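Local coordinates for protein cyanophage-like gp41-1 intein (Metagenome, PDB 6QAZ) that is a naturally split intein that probably excises itself from its precursor and joins the flanking protein segments by protein splicing, at residues S49-L54 and E59-E64; L87-K90 and L94-I97. All coordinates share one frame; numbering follows the deposited sequence. Where two conformers were deposited one is given.

Contact 1: S49-L54 and E59-E64; sequences SYKITL and EIICSE. With PEG (di(hydroxyethyl)ether), chain E.
Tyr50 pairs with Cys62, and Ile52 with Ile60, as antiparallel hydrogen-bonded pairs tied by four backbone bonds, the strand directions lying 150° apart. Ile52 N reaches Ile60 O almost straight at 2.9 Å, whereas Tyr50 N meets Cys62 O through a bend, 138° at the hydrogen. That same Cys62 O also lies in the plane of the Tyr50 ring, 3.6 Å from CD1 at the ring edge. Beyond it Glu64 runs alongside the tyrosine in the same direction, its CB 3.7 Å from Tyr50 CE1. Ile52 and Cys62 share the face of the hairpin that also carries Ile60. The CD1 end of Ile52 rests against Cys62 SG, while Ile60 sets its CG2 branch against Ile52 CB. This hairpin belongs to the curved, all-beta fold of inteins (the HINT fold): Phe68 and Leu5 cover its apolar face, and strand 93-113 lines the other edge of strand 45-54. On the opposite face Lys51, Thr53, Glu59 and Ile61 stand together. Lys51 lays its CB against Ile61 CG1 at 3.9 Å and passes its CD 3.4 Å from Glu59 OE1; the bend at its third torsion (55°) then turns CE and NZ aside from the carboxylate. NZ ends 4.2 Å from Glu59 OE1, beyond salt-bridge range. One water accepts from Lys51 NZ, donates to Glu59 OE2 and sits 2.7 Å from Thr53 OG1, linking all three side chains. Lys51 NZ also donates to O4 of the di(hydroxyethyl)ether at 3.2 Å, and that O4 lies close to Glu59 OE1 as well. A citrate, probably from the crystallisation liquor like the glycol, takes a further bond from Lys51 NZ.

Contact 2: L87-K90 and L94-I97; sequences LYVK and LKKI
Leu87 and Lys95 form an antiparallel hydrogen-bonded pair, with Lys95 N donating to Leu87 O at 2.8 Å and Leu87 N to Lys95 O at 2.9 Å. The strand directions differ by 130°, well short of antiparallel, and the next pair, Tyr88 with Leu94, is non-hydrogen-bonded. On the buried side Ile97 slants across Leu87, its CD1 4.0 Å from Leu87 CG, and both lean on Leu54 of strand 45-54. Val89 is buried nearby, yet meets the aliphatic part of a lysine: Lys95 crosses it at about a right angle, CG lying 3.8 Å from Val89 CG2. The loose end is the tail of Lys95, which a bend at the second torsion (-68°) leads away from strand 86-89; the side chain also touches Asp56. The side nearer solvent holds Tyr88, partly exposed, and Leu94, exposed, which nonetheless touch closely. They run side by side, and Leu94 CD2 sits over one ring face, 3.8 Å from the centroid and displaced toward the rim on the CE1 side, a CH-pi contact. Gln71 touches both residues, and a pentaethylene glycol, probably from the crystallisation liquor, comes within about 4 Å of the Tyr88 side chain. With both hydrogen bonds confined to the backbone of one residue pair, the side-chain part of the contact is nonpolar and depends on fit of shape rather than on directed bonds.

Overall arrangement
The two hairpins follow one another along the chain, contact 1 closing before contact 2 opens, yet they meet in space because strands 45-54 and 93-113 are neighbours in one antiparallel sheet. Their centres are 13 Å apart. Leu54, at the end of its strand, bridges them: its CD1 lies 3.5 Å from Val89 CG1 and its CD2 3.7 Å from Ile97 CG1. Ile52 adds a second apolar touch, CG2 to Ile97 CG2 at 4.0 Å. The buried sides of both contacts thus run together, while Lys51 and Glu59 in contact 1, and Tyr88 in contact 2, lie near small molecules probably taken from the crystallisation liquor.

Contact 1: S49-L54 and E59-E64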
ATOM      1  N   SER A  49     -11.875  -3.262   5.846  1.00 16.89           N
ATOM      2  CA  SER A  49     -11.006  -3.234   4.665  1.00 16.03           C
ATOM      3  C   SER A  49     -11.778  -2.750   3.453  1.00 15.52           C
ATOM      4  O   SER A  49     -13.001  -2.850   3.400  1.00 16.69           O
ATOM      5  CB  SER A  49     -10.383  -4.574   4.444  1.00 16.32           C
ATOM      6  OG  SER A  49     -11.301  -5.573   4.058  1.00 18.04           O
ATOM      7  N   TYR A  50     -11.017  -2.262   2.489  1.00 15.17           N
ATOM      8  CA  TYR A  50     -11.494  -1.663   1.247  1.00 15.26           C
ATOM      9  C   TYR A  50     -10.598  -2.139   0.125  1.00 14.43           C
ATOM     10  O   TYR A  50      -9.388  -2.235   0.284  1.00 15.09           O
ATOM     11  CB  TYR A  50     -11.394  -0.136   1.284  1.00 15.58           C
ATOM     12  CG  TYR A  50     -12.229   0.484   2.354  1.00 16.97           C
ATOM     13  CD1 TYR A  50     -11.801   0.496   3.672  1.00 18.27           C
ATOM     14  CD2 TYR A  50     -13.456   1.055   2.070  1.00 18.96           C
ATOM     15  CE1 TYR A  50     -12.564   0.998   4.694  1.00 20.49           C
ATOM     16  CE2 TYR A  50     -14.227   1.619   3.087  1.00 22.24           C
ATOM     17  CZ  TYR A  50     -13.793   1.542   4.402  1.00 21.51           C
ATOM     18  OH  TYR A  50     -14.519   2.056   5.449  1.00 26.21           O
ATOM     19  N   LYS A  51     -11.195  -2.406  -1.028  1.00 15.01           N
ATOM     20  CA  LYS A  51     -10.442  -2.769  -2.231  1.00 15.28           C
ATOM     21  C   LYS A  51     -10.430  -1.595  -3.194  1.00 15.29           C
ATOM     22  O   LYS A  51     -11.512  -1.123  -3.601  1.00 16.57           O
ATOM     23  CB  LYS A  51     -11.042  -4.000  -2.915  1.00 16.31           C
ATOM     24  CG  LYS A  51     -10.246  -4.477  -4.114  1.00 17.85           C
ATOM     25  CD  LYS A  51     -10.774  -5.744  -4.699  1.00 23.47           C
ATOM     26  CE  LYS A  51     -12.225  -5.678  -5.070  1.00 25.15           C
ATOM     27  NZ  LYS A  51     -12.611  -6.837  -5.908  1.00 29.74           N
ATOM     28  N   ILE A  52      -9.257  -1.201  -3.614  1.00 13.98           N
ATOM     29  CA  ILE A  52      -9.066  -0.205  -4.674  1.00 13.63           C
ATOM     30  C   ILE A  52      -8.673  -0.939  -5.936  1.00 13.95           C
ATOM     31  O   ILE A  52      -7.716  -1.720  -5.908  1.00 15.14           O
ATOM     32  CB  ILE A  52      -7.979   0.801  -4.253  1.00 14.08           C
ATOM     33  CG1 ILE A  52      -8.348   1.494  -2.955  1.00 15.20           C
ATOM     34  CG2 ILE A  52      -7.713   1.771  -5.379  1.00 15.48           C
ATOM     35  CD1 ILE A  52      -7.263   2.353  -2.385  1.00 16.83           C
ATOM     36  N   THR A  53      -9.380  -0.698  -7.028  1.00 13.84           N
ATOM     37  CA  THR A  53      -9.089  -1.306  -8.333  1.00 14.07           C
ATOM     38  C   THR A  53      -8.747  -0.209  -9.327  1.00 13.81           C
ATOM     39  O   THR A  53      -9.536   0.758  -9.471  1.00 14.66           O
ATOM     40  CB  THR A  53     -10.275  -2.121  -8.864  1.00 15.87           C
ATOM     41  OG1 THR A  53     -10.638  -3.101  -7.875  1.00 17.15           O
ATOM     42  CG2 THR A  53      -9.959  -2.801 -10.177  1.00 17.46           C
ATOM     43  N   LEU A  54      -7.623  -0.336 -10.018  1.00 13.55           N
ATOM     44  CA  LEU A  54      -7.186   0.643 -11.004  1.00 13.55           C
ATOM     45  C   LEU A  54      -7.591   0.214 -12.407  1.00 13.87           C
ATOM     46  O   LEU A  54      -7.970  -0.931 -12.673  1.00 14.92           O
ATOM     47  CB  LEU A  54      -5.664   0.816 -10.938  1.00 13.81           C
ATOM     48  CG  LEU A  54      -5.105   1.178  -9.557  1.00 13.55           C
ATOM     49  CD1 LEU A  54      -3.640   1.431  -9.664  1.00 14.43           C
ATOM     50  CD2 LEU A  54      -5.828   2.367  -8.940  1.00 14.54           C
ATOM     51  N   GLU A  59      -5.021  -4.204  -8.082  1.00 13.74           N
ATOM     52  CA  GLU A  59      -5.857  -4.070  -6.881  1.00 14.05           C
ATOM     53  C   GLU A  59      -5.005  -4.022  -5.643  1.00 13.52           C
ATOM     54  O   GLU A  59      -3.924  -4.661  -5.587  1.00 14.61           O
ATOM     55  CB  GLU A  59      -6.789  -5.294  -6.724  1.00 16.86           C
ATOM     56  CG  GLU A  59      -7.867  -5.473  -7.708  1.00 18.70           C
ATOM     57  CD  GLU A  59      -8.530  -6.859  -7.551  1.00 19.18           C
ATOM     58  OE1 GLU A  59      -8.448  -7.500  -6.437  0.50 17.04           O
ATOM     59  OE2 GLU A  59      -9.194  -7.226  -8.462  1.00 20.51           O
ATOM     60  N   ILE A  60      -5.512  -3.381  -4.622  1.00 13.56           N
ATOM     61  CA  ILE A  60      -4.909  -3.408  -3.287  1.00 13.56           C
ATOM     62  C   ILE A  60      -6.028  -3.337  -2.271  1.00 13.49           C
ATOM     63  O   ILE A  60      -7.029  -2.636  -2.505  1.00 14.39           O
ATOM     64  CB  ILE A  60      -3.847  -2.312  -3.124  1.00 13.60           C
ATOM     65  CG1 ILE A  60      -3.130  -2.404  -1.837  1.00 14.71           C
ATOM     66  CG2 ILE A  60      -4.462  -0.952  -3.277  1.00 14.18           C
ATOM     67  CD1 ILE A  60      -1.823  -1.568  -1.819  1.00 16.26           C
ATOM     68  N   ILE A  61      -5.851  -4.002  -1.161  1.00 13.16           N
ATOM     69  CA  ILE A  61      -6.827  -4.006  -0.047  1.00 13.35           C
ATOM     70  C   ILE A  61      -6.158  -3.353   1.149  1.00 12.93           C
ATOM     71  O   ILE A  61      -5.080  -3.768   1.586  1.00 13.36           O
ATOM     72  CB  ILE A  61      -7.332  -5.425   0.226  1.00 14.09           C
ATOM     73  CG1 ILE A  61      -8.205  -5.902  -0.940  1.00 15.29           C
ATOM     74  CG2 ILE A  61      -8.122  -5.470   1.535  1.00 15.35           C
ATOM     75  CD1 ILE A  61      -8.601  -7.346  -0.830  1.00 18.46           C
ATOM     76  N   CYS A  62      -6.855  -2.377   1.716  1.00 13.07           N
ATOM     77  CA  CYS A  62      -6.275  -1.574   2.798  1.00 13.68           C
ATOM     78  C   CYS A  62      -7.372  -1.070   3.720  1.00 13.53           C
ATOM     79  O   CYS A  62      -8.566  -1.171   3.434  1.00 14.76           O
ATOM     80  CB  CYS A  62      -5.476  -0.405   2.229  1.00 14.51           C
ATOM     81  SG  CYS A  62      -6.475   0.787   1.296  1.00 15.35           S
ATOM     82  N   SER A  63      -6.959  -0.457   4.814  1.00 14.10           N
ATOM     83  CA  SER A  63      -7.892   0.191   5.742  1.00 14.52           C
ATOM     84  C   SER A  63      -8.201   1.608   5.294  1.00 14.12           C
ATOM     85  O   SER A  63      -7.562   2.178   4.391  1.00 14.65           O
ATOM     86  CB  SER A  63      -7.349   0.172   7.137  1.00 17.16           C
ATOM     87  OG  SER A  63      -6.196   0.981   7.229  1.00 18.38           O
ATOM     88  N   GLU A  64      -9.176   2.223   5.959  1.00 14.85           N
ATOM     89  CA  GLU A  64      -9.659   3.537   5.521  1.00 15.22           C
ATOM     90  C   GLU A  64      -8.626   4.639   5.721  1.00 15.40           C
ATOM     91  O   GLU A  64      -8.707   5.656   5.029  1.00 17.07           O
ATOM     92  CB  GLU A  64     -10.968   3.959   6.182  0.54 17.17           C
ATOM     93  CG  GLU A  64     -10.839   4.286   7.650  0.54 19.29           C
ATOM     94  CD  GLU A  64     -12.104   4.822   8.268  0.54 25.50           C
ATOM     95  OE1 GLU A  64     -12.889   5.439   7.520  0.54 26.64           O
ATOM     96  OE2 GLU A  64     -12.280   4.627   9.489  0.54 31.70           O
TER
HETATM   97  C1  PEG E 204     -12.243 -14.173  -3.845  0.50 57.38           C
HETATM   98  O1  PEG E 204     -12.118 -15.780  -3.455  0.50 62.20           O
HETATM   99  C2  PEG E 204     -10.910 -13.700  -4.600  0.50 61.04           C
HETATM  100  O2  PEG E 204     -10.808 -12.282  -4.319  0.50 46.32           O
HETATM  101  C3  PEG E 204      -9.645 -11.580  -4.771  0.50 48.96           C
HETATM  102  C4  PEG E 204     -10.018 -10.546  -5.836  0.50 34.79           C
HETATM  103  O4  PEG E 204     -10.491  -9.227  -5.416  0.50 21.86           O
HETATM  104  O   HOH W   1     -11.581  -5.594  -8.461  1.00 24.02           O

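Contact 2: L87-K90 and L94-I97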
ATOM      1  N   LEU A  87      -3.622   6.923  -8.987  1.00 14.35           N
ATOM      2  CA  LEU A  87      -2.478   6.442  -8.218  1.00 14.29           C
ATOM      3  C   LEU A  87      -1.304   6.222  -9.160  1.00 13.73           C
ATOM      4  O   LEU A  87      -1.464   6.176 -10.360  1.00 17.23           O
ATOM      5  CB  LEU A  87      -2.819   5.169  -7.445  1.00 13.59           C
ATOM      6  CG  LEU A  87      -3.972   5.278  -6.459  1.00 14.25           C
ATOM      7  CD1 LEU A  87      -4.116   4.005  -5.651  1.00 14.69           C
ATOM      8  CD2 LEU A  87      -3.815   6.477  -5.534  1.00 15.11           C
ATOM      9  N   TYR A  88      -0.125   6.040  -8.587  1.00 13.85           N
ATOM     10  CA  TYR A  88       1.072   5.699  -9.358  1.00 14.02           C
ATOM     11  C   TYR A  88       1.272   4.201  -9.332  1.00 14.29           C
ATOM     12  O   TYR A  88       1.178   3.575  -8.268  1.00 14.91           O
ATOM     13  CB  TYR A  88       2.296   6.389  -8.763  1.00 15.28           C
ATOM     14  CG  TYR A  88       2.249   7.896  -8.809  1.00 15.83           C
ATOM     15  CD1 TYR A  88       2.640   8.589  -9.936  1.00 17.78           C
ATOM     16  CD2 TYR A  88       1.790   8.629  -7.728  1.00 16.76           C
ATOM     17  CE1 TYR A  88       2.597   9.978  -9.967  1.00 18.82           C
ATOM     18  CE2 TYR A  88       1.732  10.009  -7.742  1.00 18.98           C
ATOM     19  CZ  TYR A  88       2.140  10.693  -8.867  1.00 20.21           C
ATOM     20  OH  TYR A  88       2.021  12.061  -8.888  1.00 23.39           O
ATOM     21  N   VAL A  89       1.614   3.639 -10.484  1.00 15.16           N
ATOM     22  CA  VAL A  89       1.967   2.216 -10.587  1.00 15.00           C
ATOM     23  C   VAL A  89       3.411   2.125 -11.015  1.00 15.38           C
ATOM     24  O   VAL A  89       4.015   3.081 -11.473  1.00 19.57           O
ATOM     25  CB  VAL A  89       1.041   1.440 -11.531  1.00 16.18           C
ATOM     26  CG1 VAL A  89      -0.383   1.543 -11.055  1.00 16.74           C
ATOM     27  CG2 VAL A  89       1.206   1.823 -12.984  1.00 18.46           C
ATOM     28  N   LYS A  90       3.985   0.958 -10.888  1.00 17.16           N
ATOM     29  CA  LYS A  90       5.413   0.837 -11.209  1.00 20.20           C
ATOM     30  C   LYS A  90       5.570   1.149 -12.687  1.00 22.77           C
ATOM     31  O   LYS A  90       4.833   0.636 -13.494  1.00 25.68           O
ATOM     32  CB  LYS A  90       5.975  -0.507 -10.777  1.00 25.69           C
ATOM     33  CG  LYS A  90       7.488  -0.613 -10.809  1.00 28.20           C
ATOM     34  CD  LYS A  90       8.007  -1.942 -10.247  1.00 32.31           C
ATOM     35  CE  LYS A  90       9.427  -2.228 -10.675  1.00 39.14           C
ATOM     36  NZ  LYS A  90       9.790  -3.635 -10.399  1.00 43.03           N
ATOM     37  N   LEU A  94       0.757   7.128 -13.969  1.00 16.72           N
ATOM     38  CA  LEU A  94      -0.536   7.415 -13.343  1.00 15.90           C
ATOM     39  C   LEU A  94      -1.601   6.490 -13.900  1.00 16.13           C
ATOM     40  O   LEU A  94      -1.684   6.307 -15.117  1.00 18.77           O
ATOM     41  CB  LEU A  94      -0.879   8.860 -13.645  1.00 18.68           C
ATOM     42  CG  LEU A  94      -0.090   9.870 -12.834  1.00 22.94           C
ATOM     43  CD1 LEU A  94      -0.114  11.240 -13.489  1.00 29.86           C
ATOM     44  CD2 LEU A  94      -0.587   9.928 -11.392  1.00 23.95           C
ATOM     45  N   LYS A  95      -2.420   5.940 -13.028  1.00 14.73           N
ATOM     46  CA  LYS A  95      -3.550   5.092 -13.417  1.00 15.28           C
ATOM     47  C   LYS A  95      -4.770   5.472 -12.610  1.00 15.26           C
ATOM     48  O   LYS A  95      -4.703   5.632 -11.378  1.00 16.40           O
ATOM     49  CB  LYS A  95      -3.227   3.612 -13.231  1.00 15.50           C
ATOM     50  CG  LYS A  95      -2.159   3.087 -14.172  1.00 17.07           C
ATOM     51  CD  LYS A  95      -2.574   3.042 -15.624  1.00 18.61           C
ATOM     52  CE  LYS A  95      -1.433   2.687 -16.534  1.00 24.37           C
ATOM     53  NZ  LYS A  95      -1.879   2.680 -17.935  1.00 28.78           N
ATOM     54  N   LYS A  96      -5.890   5.593 -13.292  1.00 15.83           N
ATOM     55  CA  LYS A  96      -7.161   5.954 -12.643  1.00 16.27           C
ATOM     56  C   LYS A  96      -7.634   4.861 -11.693  1.00 14.71           C
ATOM     57  O   LYS A  96      -7.611   3.680 -12.041  1.00 14.93           O
ATOM     58  CB  LYS A  96      -8.229   6.154 -13.718  1.00 19.03           C
ATOM     59  CG  LYS A  96      -8.196   7.344 -14.668  0.60 20.26           C
ATOM     60  CD  LYS A  96      -8.862   8.513 -14.064  0.60 18.71           C
ATOM     61  CE  LYS A  96      -8.611   9.768 -14.868  0.60 21.05           C
ATOM     62  NZ  LYS A  96      -9.281   9.734 -16.197  0.60 19.98           N
ATOM     63  N   ILE A  97      -8.179   5.293 -10.579  1.00 14.96           N
ATOM     64  CA  ILE A  97      -8.993   4.418  -9.705  1.00 14.61           C
ATOM     65  C   ILE A  97     -10.348   4.225 -10.363  1.00 14.49           C
ATOM     66  O   ILE A  97     -11.070   5.190 -10.591  1.00 15.61           O
ATOM     67  CB  ILE A  97      -9.140   5.021  -8.311  1.00 14.65           C
ATOM     68  CG1 ILE A  97      -7.787   5.159  -7.603  1.00 14.74           C
ATOM     69  CG2 ILE A  97     -10.086   4.160  -7.480  1.00 15.08           C
ATOM     70  CD1 ILE A  97      -7.869   5.918  -6.294  1.00 16.26           C
TER